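Local coordinates for protein alpha-glucosidase ([Eubacterium] rectale, PDB 6PNR) that probably hydrolyses alpha-glycosidic bonds of sulfoquinovosides as a family GH31 sulfoquinovosidase, a hydrolase related to the alpha-glucosidases, at residues A[10-13]-A[19-22]; A[51-56]-A[96-101]; A[150-155]-A[496-501]; A[240-245]-A[546-551]; A[277-282]-A[324-329]. All coordinates share one frame; numbering follows the deposited sequence.

Interaction 1 (A[10-13]-A[19-22]); sequences FQLF and ILEH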
# COMPACT_ATOMS: atom_id res chain seq x y z
N PHE A 10 6.39 26.02 -27.92
CA PHE A 10 7.71 25.45 -28.15
C PHE A 10 7.55 23.98 -28.53
O PHE A 10 6.67 23.29 -28.01
CB PHE A 10 8.60 25.59 -26.91
CG PHE A 10 9.79 24.69 -26.91
CD1 PHE A 10 10.92 25.02 -27.64
CD2 PHE A 10 9.79 23.51 -26.18
CE1 PHE A 10 12.02 24.18 -27.66
CE2 PHE A 10 10.89 22.68 -26.19
CZ PHE A 10 12.01 23.01 -26.93
N GLN A 11 8.39 23.51 -29.45
CA GLN A 11 8.33 22.13 -29.91
C GLN A 11 9.73 21.63 -30.21
O GLN A 11 10.59 22.38 -30.69
CB GLN A 11 7.46 21.98 -31.16
CG GLN A 11 5.96 22.14 -30.94
CD GLN A 11 5.17 21.95 -32.22
OE1 GLN A 11 4.23 21.15 -32.27
NE2 GLN A 11 5.54 22.69 -33.26
N LEU A 12 9.95 20.34 -29.96
CA LEU A 12 11.20 19.67 -30.29
C LEU A 12 10.89 18.34 -30.95
O LEU A 12 10.09 17.56 -30.42
CB LEU A 12 12.07 19.45 -29.04
CG LEU A 12 13.36 18.66 -29.27
CD1 LEU A 12 14.27 19.39 -30.25
CD2 LEU A 12 14.09 18.36 -27.96
N PHE A 13 11.53 18.08 -32.09
CA PHE A 13 11.31 16.87 -32.87
C PHE A 13 12.57 16.01 -32.91
O PHE A 13 13.69 16.52 -32.87
CB PHE A 13 10.87 17.21 -34.30
CG PHE A 13 9.55 17.91 -34.38
CD1 PHE A 13 9.45 19.26 -34.07
CD2 PHE A 13 8.41 17.22 -34.75
CE1 PHE A 13 8.23 19.91 -34.13
CE2 PHE A 13 7.18 17.87 -34.81
CZ PHE A 13 7.09 19.22 -34.50
N ILE A 19 8.81 15.17 -29.70
CA ILE A 19 9.09 14.65 -28.37
C ILE A 19 8.87 15.67 -27.26
O ILE A 19 8.68 15.27 -26.10
CB ILE A 19 10.51 14.05 -28.27
CG1 ILE A 19 11.57 15.13 -28.44
CG2 ILE A 19 10.71 12.93 -29.28
CD1 ILE A 19 12.95 14.65 -28.02
N LEU A 20 8.89 16.97 -27.55
CA LEU A 20 8.62 17.99 -26.55
C LEU A 20 7.60 18.97 -27.09
O LEU A 20 7.62 19.31 -28.28
CB LEU A 20 9.88 18.77 -26.15
CG LEU A 20 10.96 18.06 -25.34
CD1 LEU A 20 12.02 19.05 -24.88
CD2 LEU A 20 10.36 17.32 -24.14
N GLU A 21 6.71 19.44 -26.22
CA GLU A 21 5.76 20.47 -26.59
C GLU A 21 5.40 21.29 -25.37
O GLU A 21 5.21 20.74 -24.28
CB GLU A 21 4.49 19.88 -27.22
CG GLU A 21 3.47 20.94 -27.61
CD GLU A 21 2.18 20.34 -28.15
OE1 GLU A 21 2.15 19.11 -28.39
OE2 GLU A 21 1.21 21.10 -28.33
N HIS A 22 5.32 22.61 -25.55
CA HIS A 22 4.69 23.49 -24.58
C HIS A 22 3.71 24.40 -25.30
O HIS A 22 4.13 25.23 -26.12
CB HIS A 22 5.68 24.34 -23.80
CG HIS A 22 5.02 25.26 -22.83
ND1 HIS A 22 4.74 24.91 -21.53
CD2 HIS A 22 4.52 26.51 -22.99
CE1 HIS A 22 4.12 25.91 -20.92
NE2 HIS A 22 3.98 26.89 -21.79

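Interaction 2 (A[51-56]-A[96-101]); sequences VTERFP and DDRINR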
# COMPACT_ATOMS: atom_id res chain seq x y z
N VAL A 51 1.55 17.20 -1.27
CA VAL A 51 1.64 18.29 -2.24
C VAL A 51 0.58 19.33 -1.90
O VAL A 51 -0.62 19.02 -1.90
CB VAL A 51 1.48 17.78 -3.68
CG1 VAL A 51 1.51 18.96 -4.67
CG2 VAL A 51 2.60 16.79 -4.03
N THR A 52 1.02 20.55 -1.58
CA THR A 52 0.09 21.65 -1.35
C THR A 52 -0.09 22.55 -2.57
O THR A 52 -1.11 23.24 -2.66
CB THR A 52 0.56 22.50 -0.16
OG1 THR A 52 1.96 22.78 -0.28
CG2 THR A 52 0.32 21.76 1.14
N GLU A 53 0.87 22.58 -3.50
CA GLU A 53 0.72 23.37 -4.71
C GLU A 53 1.26 22.60 -5.91
O GLU A 53 2.30 21.94 -5.82
CB GLU A 53 1.44 24.73 -4.60
CG GLU A 53 1.02 25.58 -3.40
CD GLU A 53 1.68 26.96 -3.39
OE1 GLU A 53 2.18 27.38 -4.45
OE2 GLU A 53 1.69 27.62 -2.32
N ARG A 54 0.53 22.67 -7.02
CA ARG A 54 1.02 22.21 -8.32
C ARG A 54 0.26 22.97 -9.39
O ARG A 54 -0.98 22.99 -9.37
CB ARG A 54 0.82 20.70 -8.52
CG ARG A 54 0.94 20.30 -10.00
CD ARG A 54 0.91 18.79 -10.27
NE ARG A 54 0.85 18.54 -11.71
CZ ARG A 54 1.28 17.43 -12.32
NH1 ARG A 54 1.81 16.43 -11.61
NH2 ARG A 54 1.18 17.33 -13.64
N PHE A 55 0.97 23.58 -10.34
CA PHE A 55 0.28 24.33 -11.37
C PHE A 55 1.14 24.41 -12.62
O PHE A 55 2.37 24.44 -12.51
CB PHE A 55 -0.10 25.74 -10.88
CG PHE A 55 1.01 26.47 -10.21
CD1 PHE A 55 1.92 27.21 -10.95
CD2 PHE A 55 1.15 26.44 -8.83
CE1 PHE A 55 2.95 27.90 -10.32
CE2 PHE A 55 2.17 27.13 -8.20
CZ PHE A 55 3.07 27.86 -8.95
N PRO A 56 0.53 24.41 -13.80
CA PRO A 56 1.31 24.55 -15.03
C PRO A 56 1.84 25.96 -15.19
O PRO A 56 1.27 26.93 -14.69
CB PRO A 56 0.31 24.20 -16.13
CG PRO A 56 -1.02 24.59 -15.54
CD PRO A 56 -0.92 24.30 -14.06
N ASP A 96 11.92 31.38 -8.46
CA ASP A 96 11.07 31.42 -7.28
C ASP A 96 11.57 30.35 -6.32
O ASP A 96 11.48 29.16 -6.62
CB ASP A 96 9.60 31.20 -7.64
CG ASP A 96 8.65 31.37 -6.45
OD1 ASP A 96 9.11 31.35 -5.29
OD2 ASP A 96 7.42 31.51 -6.67
N ASP A 97 12.08 30.77 -5.16
CA ASP A 97 12.74 29.84 -4.24
C ASP A 97 11.76 28.90 -3.54
O ASP A 97 12.20 27.89 -2.98
CB ASP A 97 13.53 30.62 -3.19
CG ASP A 97 14.44 31.67 -3.79
OD1 ASP A 97 14.99 31.43 -4.90
OD2 ASP A 97 14.59 32.74 -3.16
N ARG A 98 10.46 29.21 -3.56
CA ARG A 98 9.47 28.38 -2.89
C ARG A 98 9.29 27.03 -3.56
O ARG A 98 8.83 26.08 -2.91
CB ARG A 98 8.11 29.07 -2.88
CG ARG A 98 8.01 30.29 -2.00
CD ARG A 98 6.60 30.87 -2.06
NE ARG A 98 5.60 29.96 -1.51
CZ ARG A 98 4.73 29.25 -2.23
NH1 ARG A 98 4.74 29.35 -3.55
NH2 ARG A 98 3.86 28.46 -1.63
N ILE A 99 9.62 26.93 -4.85
CA ILE A 99 9.37 25.71 -5.60
C ILE A 99 10.31 24.62 -5.11
O ILE A 99 11.53 24.82 -5.05
CB ILE A 99 9.56 25.97 -7.10
CG1 ILE A 99 8.53 26.98 -7.60
CG2 ILE A 99 9.50 24.68 -7.90
CD1 ILE A 99 8.75 27.38 -9.02
N ASN A 100 9.75 23.46 -4.74
CA ASN A 100 10.56 22.28 -4.51
C ASN A 100 10.01 21.04 -5.22
O ASN A 100 10.46 19.93 -4.92
CB ASN A 100 10.75 22.01 -3.01
CG ASN A 100 9.44 21.68 -2.29
OD1 ASN A 100 8.38 21.57 -2.88
ND2 ASN A 100 9.54 21.51 -0.98
N ARG A 101 9.07 21.21 -6.15
CA ARG A 101 8.54 20.11 -6.95
C ARG A 101 8.49 20.56 -8.40
O ARG A 101 7.99 21.65 -8.70
CB ARG A 101 7.15 19.67 -6.48
CG ARG A 101 7.08 19.13 -5.04
CD ARG A 101 7.84 17.82 -4.85
NE ARG A 101 7.74 17.29 -3.48
CZ ARG A 101 8.68 17.43 -2.55
NH1 ARG A 101 9.80 18.08 -2.83
NH2 ARG A 101 8.50 16.91 -1.34

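Interaction 3 (A[150-155]-A[496-501]); sequences WRSDVE and SLFDNT. With SO4 (sulfate ion), chain E.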
# COMPACT_ATOMS: atom_id res chain seq x y z
N TRP A 150 5.23 -10.86 2.30
CA TRP A 150 4.37 -10.47 3.42
C TRP A 150 5.13 -10.52 4.74
O TRP A 150 5.15 -9.53 5.49
CB TRP A 150 3.12 -11.36 3.45
CG TRP A 150 2.24 -11.10 4.63
CD1 TRP A 150 1.67 -9.91 4.99
CD2 TRP A 150 1.84 -12.04 5.62
NE1 TRP A 150 0.95 -10.06 6.14
CE2 TRP A 150 1.03 -11.36 6.54
CE3 TRP A 150 2.09 -13.40 5.81
CZ2 TRP A 150 0.48 -11.99 7.66
CZ3 TRP A 150 1.52 -14.04 6.91
CH2 TRP A 150 0.73 -13.33 7.82
N ARG A 151 5.79 -11.64 5.04
CA ARG A 151 6.55 -11.72 6.29
C ARG A 151 7.67 -10.68 6.31
O ARG A 151 7.94 -10.07 7.35
CB ARG A 151 7.13 -13.12 6.51
CG ARG A 151 6.14 -14.26 6.66
CD ARG A 151 5.03 -13.97 7.69
NE ARG A 151 5.55 -13.58 8.99
CZ ARG A 151 4.83 -12.99 9.93
NH1 ARG A 151 3.54 -12.71 9.71
NH2 ARG A 151 5.39 -12.64 11.08
N SER A 152 8.32 -10.44 5.17
CA SER A 152 9.37 -9.42 5.14
C SER A 152 8.80 -8.05 5.51
O SER A 152 9.44 -7.29 6.24
CB SER A 152 10.04 -9.36 3.77
OG SER A 152 10.83 -10.52 3.53
N ASP A 153 7.58 -7.74 5.04
CA ASP A 153 6.91 -6.50 5.46
C ASP A 153 6.60 -6.51 6.95
O ASP A 153 6.87 -5.54 7.65
CB ASP A 153 5.62 -6.28 4.67
CG ASP A 153 5.85 -5.82 3.25
OD1 ASP A 153 6.95 -5.28 2.96
OD2 ASP A 153 4.93 -5.98 2.43
N VAL A 154 5.96 -7.58 7.44
CA VAL A 154 5.46 -7.57 8.81
C VAL A 154 6.61 -7.43 9.80
O VAL A 154 6.57 -6.60 10.71
CB VAL A 154 4.61 -8.82 9.09
CG1 VAL A 154 4.29 -8.94 10.61
CG2 VAL A 154 3.34 -8.77 8.29
N GLU A 155 7.66 -8.25 9.64
CA GLU A 155 8.74 -8.28 10.62
C GLU A 155 9.81 -7.24 10.35
O GLU A 155 10.38 -6.69 11.29
CB GLU A 155 9.40 -9.66 10.65
CG GLU A 155 8.37 -10.78 10.75
CD GLU A 155 8.96 -12.07 11.25
OE1 GLU A 155 10.21 -12.16 11.34
OE2 GLU A 155 8.18 -12.99 11.55
N SER A 496 18.01 -16.06 2.29
CA SER A 496 17.21 -17.15 2.83
C SER A 496 16.52 -16.66 4.09
O SER A 496 17.19 -16.32 5.07
CB SER A 496 18.06 -18.39 3.11
OG SER A 496 17.28 -19.41 3.77
N LEU A 497 15.19 -16.60 4.05
CA LEU A 497 14.34 -16.21 5.16
C LEU A 497 13.00 -16.92 5.03
O LEU A 497 12.62 -17.35 3.94
CB LEU A 497 14.11 -14.69 5.18
CG LEU A 497 15.28 -13.72 5.35
CD1 LEU A 497 14.79 -12.29 5.17
CD2 LEU A 497 15.91 -13.89 6.70
N PHE A 498 12.28 -17.04 6.15
CA PHE A 498 10.86 -17.41 6.16
C PHE A 498 10.58 -18.71 5.39
O PHE A 498 9.70 -18.78 4.53
CB PHE A 498 10.02 -16.25 5.60
CG PHE A 498 10.27 -14.93 6.30
CD1 PHE A 498 10.18 -14.83 7.68
CD2 PHE A 498 10.61 -13.81 5.57
CE1 PHE A 498 10.41 -13.63 8.32
CE2 PHE A 498 10.85 -12.60 6.21
CZ PHE A 498 10.75 -12.51 7.59
N ASP A 499 11.38 -19.74 5.68
CA ASP A 499 11.26 -21.08 5.10
C ASP A 499 11.68 -21.15 3.64
O ASP A 499 11.33 -22.11 2.93
CB ASP A 499 9.83 -21.63 5.24
CG ASP A 499 9.37 -21.65 6.69
OD1 ASP A 499 10.16 -22.09 7.55
OD2 ASP A 499 8.23 -21.20 6.95
N ASN A 500 12.43 -20.18 3.15
CA ASN A 500 12.91 -20.20 1.77
C ASN A 500 14.40 -20.52 1.79
O ASN A 500 15.21 -19.67 2.19
CB ASN A 500 12.62 -18.86 1.11
CG ASN A 500 12.84 -18.88 -0.38
OD1 ASN A 500 12.67 -19.91 -1.03
ND2 ASN A 500 13.21 -17.73 -0.94
N THR A 501 14.77 -21.73 1.38
CA THR A 501 16.17 -22.15 1.38
C THR A 501 16.57 -22.63 0.00
O THR A 501 15.74 -23.14 -0.76
CB THR A 501 16.46 -23.27 2.42
OG1 THR A 501 15.59 -24.39 2.19
CG2 THR A 501 16.27 -22.76 3.87
S SO4 E . 12.81 -17.60 9.81
O1 SO4 E . 13.37 -16.65 8.84
O2 SO4 E . 12.07 -16.83 10.81
O3 SO4 E . 11.93 -18.53 9.11
O4 SO4 E . 13.88 -18.37 10.45

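Interaction 4 (A[240-245]-A[546-551]); sequences NGLIIG and RLVDVY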
# COMPACT_ATOMS: atom_id res chain seq x y z
N ASN A 240 39.99 -17.44 -16.01
CA ASN A 240 40.55 -18.72 -15.60
C ASN A 240 39.52 -19.67 -14.99
O ASN A 240 39.84 -20.84 -14.77
CB ASN A 240 41.69 -18.52 -14.59
CG ASN A 240 42.91 -17.83 -15.20
OD1 ASN A 240 43.10 -17.87 -16.41
ND2 ASN A 240 43.75 -17.23 -14.36
N GLY A 241 38.30 -19.21 -14.69
CA GLY A 241 37.35 -20.09 -14.04
C GLY A 241 36.49 -19.43 -12.97
O GLY A 241 36.17 -18.23 -13.04
N LEU A 242 36.11 -20.22 -11.98
CA LEU A 242 35.10 -19.80 -11.01
C LEU A 242 35.72 -18.96 -9.90
O LEU A 242 36.86 -19.19 -9.49
CB LEU A 242 34.43 -21.04 -10.42
CG LEU A 242 33.23 -20.92 -9.48
CD1 LEU A 242 32.06 -20.30 -10.21
CD2 LEU A 242 32.86 -22.34 -8.95
N ILE A 243 34.95 -17.98 -9.43
CA ILE A 243 35.25 -17.26 -8.20
C ILE A 243 34.41 -17.90 -7.11
O ILE A 243 33.18 -17.75 -7.10
CB ILE A 243 34.92 -15.76 -8.31
CG1 ILE A 243 35.62 -15.13 -9.53
CG2 ILE A 243 35.28 -15.03 -7.01
CD1 ILE A 243 37.10 -15.06 -9.42
N ILE A 244 35.03 -18.64 -6.18
CA ILE A 244 34.26 -19.38 -5.18
C ILE A 244 34.08 -18.55 -3.91
O ILE A 244 35.05 -18.01 -3.36
CB ILE A 244 34.91 -20.75 -4.87
CG1 ILE A 244 36.36 -20.60 -4.43
CG2 ILE A 244 34.83 -21.65 -6.09
CD1 ILE A 244 36.89 -21.84 -3.70
N GLY A 245 32.84 -18.42 -3.48
CA GLY A 245 32.53 -17.67 -2.28
C GLY A 245 32.44 -18.61 -1.10
O GLY A 245 31.48 -19.38 -1.00
N ARG A 546 31.89 -29.01 -15.38
CA ARG A 546 31.53 -28.86 -16.78
C ARG A 546 31.10 -27.42 -17.10
O ARG A 546 31.57 -26.83 -18.08
CB ARG A 546 30.43 -29.85 -17.14
CG ARG A 546 29.68 -29.52 -18.43
CD ARG A 546 28.68 -30.62 -18.75
NE ARG A 546 27.89 -30.35 -19.94
CZ ARG A 546 26.85 -29.53 -19.98
NH1 ARG A 546 26.46 -28.86 -18.89
NH2 ARG A 546 26.20 -29.38 -21.12
N LEU A 547 30.22 -26.85 -16.27
CA LEU A 547 29.73 -25.50 -16.54
C LEU A 547 30.87 -24.48 -16.53
O LEU A 547 30.93 -23.60 -17.39
CB LEU A 547 28.65 -25.10 -15.53
CG LEU A 547 27.43 -26.03 -15.42
CD1 LEU A 547 26.47 -25.59 -14.31
CD2 LEU A 547 26.68 -26.18 -16.74
N VAL A 548 31.78 -24.60 -15.57
CA VAL A 548 32.89 -23.66 -15.49
C VAL A 548 33.84 -23.88 -16.67
O VAL A 548 34.37 -22.91 -17.23
CB VAL A 548 33.59 -23.81 -14.13
CG1 VAL A 548 34.91 -23.07 -14.12
CG2 VAL A 548 32.65 -23.30 -13.01
N ASP A 549 34.06 -25.13 -17.06
CA ASP A 549 34.88 -25.40 -18.24
C ASP A 549 34.28 -24.74 -19.47
O ASP A 549 35.00 -24.09 -20.24
CB ASP A 549 35.05 -26.90 -18.45
CG ASP A 549 36.12 -27.25 -19.49
OD1 ASP A 549 36.99 -26.40 -19.76
OD2 ASP A 549 36.08 -28.37 -20.03
N VAL A 550 32.96 -24.84 -19.65
CA VAL A 550 32.30 -24.14 -20.76
C VAL A 550 32.60 -22.65 -20.70
O VAL A 550 32.91 -22.02 -21.72
CB VAL A 550 30.78 -24.41 -20.75
CG1 VAL A 550 30.07 -23.49 -21.72
CG2 VAL A 550 30.51 -25.86 -21.11
N TYR A 551 32.51 -22.05 -19.51
CA TYR A 551 32.84 -20.63 -19.36
C TYR A 551 34.25 -20.34 -19.85
O TYR A 551 34.47 -19.38 -20.60
CB TYR A 551 32.66 -20.20 -17.90
CG TYR A 551 33.22 -18.84 -17.54
CD1 TYR A 551 32.52 -17.67 -17.84
CD2 TYR A 551 34.43 -18.73 -16.87
CE1 TYR A 551 33.03 -16.43 -17.48
CE2 TYR A 551 34.94 -17.51 -16.52
CZ TYR A 551 34.25 -16.36 -16.83
OH TYR A 551 34.78 -15.15 -16.46
O HOH W 1 34.70 -15.77 -13.48

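Interaction 5 (A[277-282]-A[324-329]); sequences GKRVTS and VNDGEL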
# COMPACT_ATOMS: atom_id res chain seq x y z
N GLY A 277 36.57 -10.86 9.34
CA GLY A 277 35.85 -11.35 10.50
C GLY A 277 34.35 -11.45 10.25
O GLY A 277 33.81 -10.94 9.28
N LYS A 278 33.68 -12.12 11.19
CA LYS A 278 32.27 -12.44 11.09
C LYS A 278 31.48 -11.77 12.21
O LYS A 278 32.04 -11.36 13.23
CB LYS A 278 32.03 -13.95 11.16
CG LYS A 278 32.37 -14.57 12.52
CD LYS A 278 31.98 -16.03 12.56
CE LYS A 278 32.27 -16.65 13.92
NZ LYS A 278 33.73 -16.70 14.19
N ARG A 279 30.17 -11.66 12.00
CA ARG A 279 29.24 -11.21 13.04
C ARG A 279 27.93 -11.94 12.80
O ARG A 279 27.36 -11.83 11.71
CB ARG A 279 29.04 -9.69 12.99
CG ARG A 279 27.92 -9.17 13.92
CD ARG A 279 27.73 -7.65 13.82
NE ARG A 279 28.93 -6.93 14.25
CZ ARG A 279 29.18 -6.58 15.51
NH1 ARG A 279 28.30 -6.87 16.47
NH2 ARG A 279 30.30 -5.93 15.81
N VAL A 280 27.47 -12.71 13.79
CA VAL A 280 26.25 -13.50 13.66
C VAL A 280 25.09 -12.73 14.28
O VAL A 280 25.19 -12.25 15.42
CB VAL A 280 26.40 -14.89 14.32
CG1 VAL A 280 25.07 -15.64 14.32
CG2 VAL A 280 27.46 -15.70 13.61
N THR A 281 24.01 -12.57 13.52
CA THR A 281 22.81 -11.89 14.00
C THR A 281 21.61 -12.79 13.72
O THR A 281 21.74 -13.87 13.14
CB THR A 281 22.59 -10.52 13.34
OG1 THR A 281 22.12 -10.70 12.00
CG2 THR A 281 23.87 -9.67 13.34
N SER A 282 20.41 -12.32 14.10
CA SER A 282 19.22 -13.08 13.76
C SER A 282 18.99 -13.17 12.24
O SER A 282 18.30 -14.09 11.80
CB SER A 282 17.99 -12.47 14.44
OG SER A 282 17.68 -11.20 13.88
N VAL A 324 31.52 -0.46 11.79
CA VAL A 324 30.80 -0.81 13.01
C VAL A 324 31.52 -0.20 14.22
O VAL A 324 32.76 -0.12 14.26
CB VAL A 324 30.67 -2.35 13.13
CG1 VAL A 324 32.04 -3.02 13.24
CG2 VAL A 324 29.78 -2.73 14.32
N ASN A 325 30.75 0.21 15.22
CA ASN A 325 31.26 1.07 16.28
C ASN A 325 32.13 0.35 17.32
O ASN A 325 32.51 0.97 18.31
CB ASN A 325 30.11 1.80 16.97
CG ASN A 325 29.21 0.88 17.77
OD1 ASN A 325 29.30 -0.34 17.66
ND2 ASN A 325 28.33 1.47 18.57
N ASP A 326 32.46 -0.93 17.15
CA ASP A 326 33.45 -1.54 18.03
C ASP A 326 34.74 -1.88 17.29
O ASP A 326 35.58 -2.60 17.84
CB ASP A 326 32.87 -2.78 18.75
CG ASP A 326 32.56 -3.95 17.80
OD1 ASP A 326 32.72 -3.81 16.57
OD2 ASP A 326 32.14 -5.02 18.31
N GLY A 327 34.93 -1.36 16.07
CA GLY A 327 36.11 -1.69 15.30
C GLY A 327 37.25 -0.69 15.46
O GLY A 327 37.08 0.45 15.90
N GLU A 328 38.45 -1.14 15.06
CA GLU A 328 39.63 -0.28 15.11
C GLU A 328 39.50 0.91 14.17
O GLU A 328 39.78 2.05 14.54
CB GLU A 328 40.88 -1.10 14.78
CG GLU A 328 41.35 -2.01 15.92
CD GLU A 328 41.78 -1.22 17.16
OE1 GLU A 328 42.71 -0.37 17.05
OE2 GLU A 328 41.18 -1.42 18.24
N LEU A 329 39.08 0.67 12.93
CA LEU A 329 38.97 1.78 12.00
C LEU A 329 37.86 2.74 12.41
O LEU A 329 37.97 3.95 12.19
CB LEU A 329 38.77 1.26 10.57
CG LEU A 329 40.03 0.63 9.96
CD1 LEU A 329 39.73 0.01 8.60
CD2 LEU A 329 41.17 1.66 9.85

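Interaction 1 (A[10-13]-A[19-22])
L20 and L12 lie side by side and point the same way, their CB atoms 3.7 Å apart, and L20 CD1 continues the contact by resting 3.8 Å from L12 CD2. The same methyl meets the F10 ring at its edge, 4.0 Å from CE2; L20 reaches both neighbours because its CG sits beside the backbone N (chi1 -69°). Replacing L20 with an alanine would probably open a gap between the F10 edge and L12 CD2. I19 adds a further methyl, its CD1 lying 3.9 Å from L12 CD2.

The backbone explains how two residues can face one. L12 O accepts from both I19 N (2.8 Å) and L20 N (3.2 Å), the signature of a classic beta bulge in this antiparallel hairpin. From the L12–L20 pair onward the register is regular: Q11–E21 is a non-hydrogen-bonded pair and F10–H22 a hydrogen-bonded one.

Q11 and E21 turn to the other face, which is partly exposed and much looser: their CG atoms stay 4.3 Å apart, and E21 OE2 bonds to S23 OG.

On one flank, strand 2-5 pairs with 10-14 and completes a three-stranded antiparallel sheet. I211 of strand 208-213 packs against L12, I19 and L20, while H22 bonds through ND1 to M28 N and sets its ring edge-to-face with F73.

Interaction 2 (A[51-56]-A[96-101])
E53 and R98 reach each other through one straight chain and one bent one. In E53, CG lies beside the backbone N (chi1 -55°) and the chain then runs out extended, so the carboxylate stands well off its strand. R98 bends at chi3 (65°), which swings its guanidinium across to meet that carboxylate.

The two side chains cross at about a right angle, yet their flat ends are only 29° apart in plane. E53 comes to the guanidinium at its edge, on the side that carries the two terminal nitrogens, and the pair forms a salt bridge. Its two branches are unequal. R98 NH1 makes a weak hydrogen bond to E53 OE1 at 3.4 Å. The 2.4 Å between R98 NH2 and E53 OE2 is implausibly short, and the placement there is doubtful. R98 is exposed and E53 partly so, which makes this a surface ion pair.

D96 OD1 takes the R98 backbone N at 3.1 Å, an Asx turn, met from above the carboxylate plane, and residues D96 to I99 form a type I beta turn.

Strand 29-41 runs between strands 44-56 and 101-107, and the ion pair spans over it, R98 touching V33. V33 faces a classic bulge at T52 and E53, G32 another at N100 and R101. Strand 44-56, at the edge of its sheet, makes backbone hydrogen bonds from R54 to the second subunit, and E53 packs on P56 of that chain.

Interaction 3 (A[150-155]-A[496-501])
The ring of F498 lies under the CB of R151, which sits 3.5 Å from the ring centroid and only 4° off its normal, a clean CH-pi contact. Two other helix residues meet the ring at its edge: S152 OG approaches CE2 to 3.4 Å, and E155 OE1 approaches CE1 at the same separation, its carboxylate nearly perpendicular to the ring. The serine hydroxyl is already engaged with V148 O of its own helix, so toward the phenyl it offers contact without a hydrogen bond.

Past CB, R151 leaves the ring. Bends at chi2 (-50°) and chi3 turn its guanidinium forward along the helix, one turn on, to E155, where R151 NH2 forms a salt bridge of 2.9 Å with E155 OE2, using the carboxylate's anti lone pair. One turn of helix thus ties together two of the residues that surround the phenyl.

The backbone N of F498 donates an almost straight bond (2.9 Å) to O1 of a sulfate, probably from the crystallisation liquor and also held by R527 NH1.

F498 is the second residue of a type I' beta turn from L497 to N500, closed by N500 N to L497 O, and this turn in the GH31 TIM-barrel domain presents its ring to helix 147-156.

Interaction 4 (A[240-245]-A[546-551])
Apolar packing carries most of this contact, and V548 is its centre. One branch, CG1, stands anti to the backbone N (chi1 168°) and presses on the main chain just where the strand begins, 3.9 Å from G241 CA and 3.8 Å from L242 N. The other branch, CG2, meets the leucine side chain, 3.9 Å from L242 CB and a little farther from both its methyls; the two side chains cross at about a right angle. G241 suits the spot for a reason of its own: at its backbone angles a CB would collide with the carbonyl O of N240, and it would also come close to V548 CG1. Y551 joins the packing, its CE2 passing obliquely 3.8 Å from G241 O, and its side chain also touches M520.

These segments join strand 242-245, an outermost strand of the parallel sheet of the GH31 TIM-barrel domain as counted, to helix 538-568. Since I243 also makes backbone bonds with M520 and T522, this fits the closure of the barrel, where first strand and last helix come together.

The polar link is a water, which donates to G241 O at 2.9 Å and, weakly, to Y551 OH. The tyrosine hydroxyl has a stronger partner in P518 O.

Interaction 5 (A[277-282]-A[324-329])
NH2 of R279 is held from two directions: it donates to D326 OD2 at 3.2 Å and also to Q288 OE1. The bond to D326 is part of a salt bridge and moderately bent, 146° at the hydrogen. D326 lies at the edge of the guanidinium and close to its plane, but the two groups are turned 43° against each other, and OD2 is met on its syn side, out of the carboxylate plane. With D326 OD1 also only 3.3 Å from R279 NH2, a single nitrogen faces both carboxylate oxygens. Q288 completes the group, since its NE2 bonds to D326 OD1 and thus fixes the carboxylate.

The two charged side chains approach from opposite directions. R279 runs out extended until it bends at chi3 (-63°), and the bend carries its guanidinium up to V324, whose CG2 lies 3.6 Å from R279 NH2. F355 packs on both R279 and V324. A methionine in place of R279 would probably leave the D326 carboxylate without its positive mate and Q288 OE1 without this donor.

D326 sits in a type I beta turn from V324 to G327, closed by G327 N to V324 O at 3.1 Å; G327 is the N-cap of helix 328-335, whose first amides, from E328 and L329, bond to D290.

Strand 278-280 forms a two-stranded hairpin with 285-287, which brings in the pocket residues R286 and L287. V324 makes backbone bonds to W289, another pocket residue. The ion pair adds a side-chain tie between this hairpin and the turn that leads into helix 328-335.

Overall arrangement
Interactions 1 and 2 lie together in the N-terminal beta region, their nearest atoms about 6 Å apart, while interactions 4 and 5 belong to the TIM-barrel domain, on the other side of the chain's centre from interaction 1. In interaction 3, helix 147-156 meets the loop 496-501, which belongs to the TIM-barrel domain. In interaction 5 the R279 side chain comes to about 7 Å from the aza-sugar inhibitor. Only about 6 Å separates the nearest atoms of interactions 3 and 5, and R527 connects their surroundings, bonding to the sulfate beside F498 and to S282 O. Interactions 2 and 3, with centres 40 Å apart, both border the second subunit.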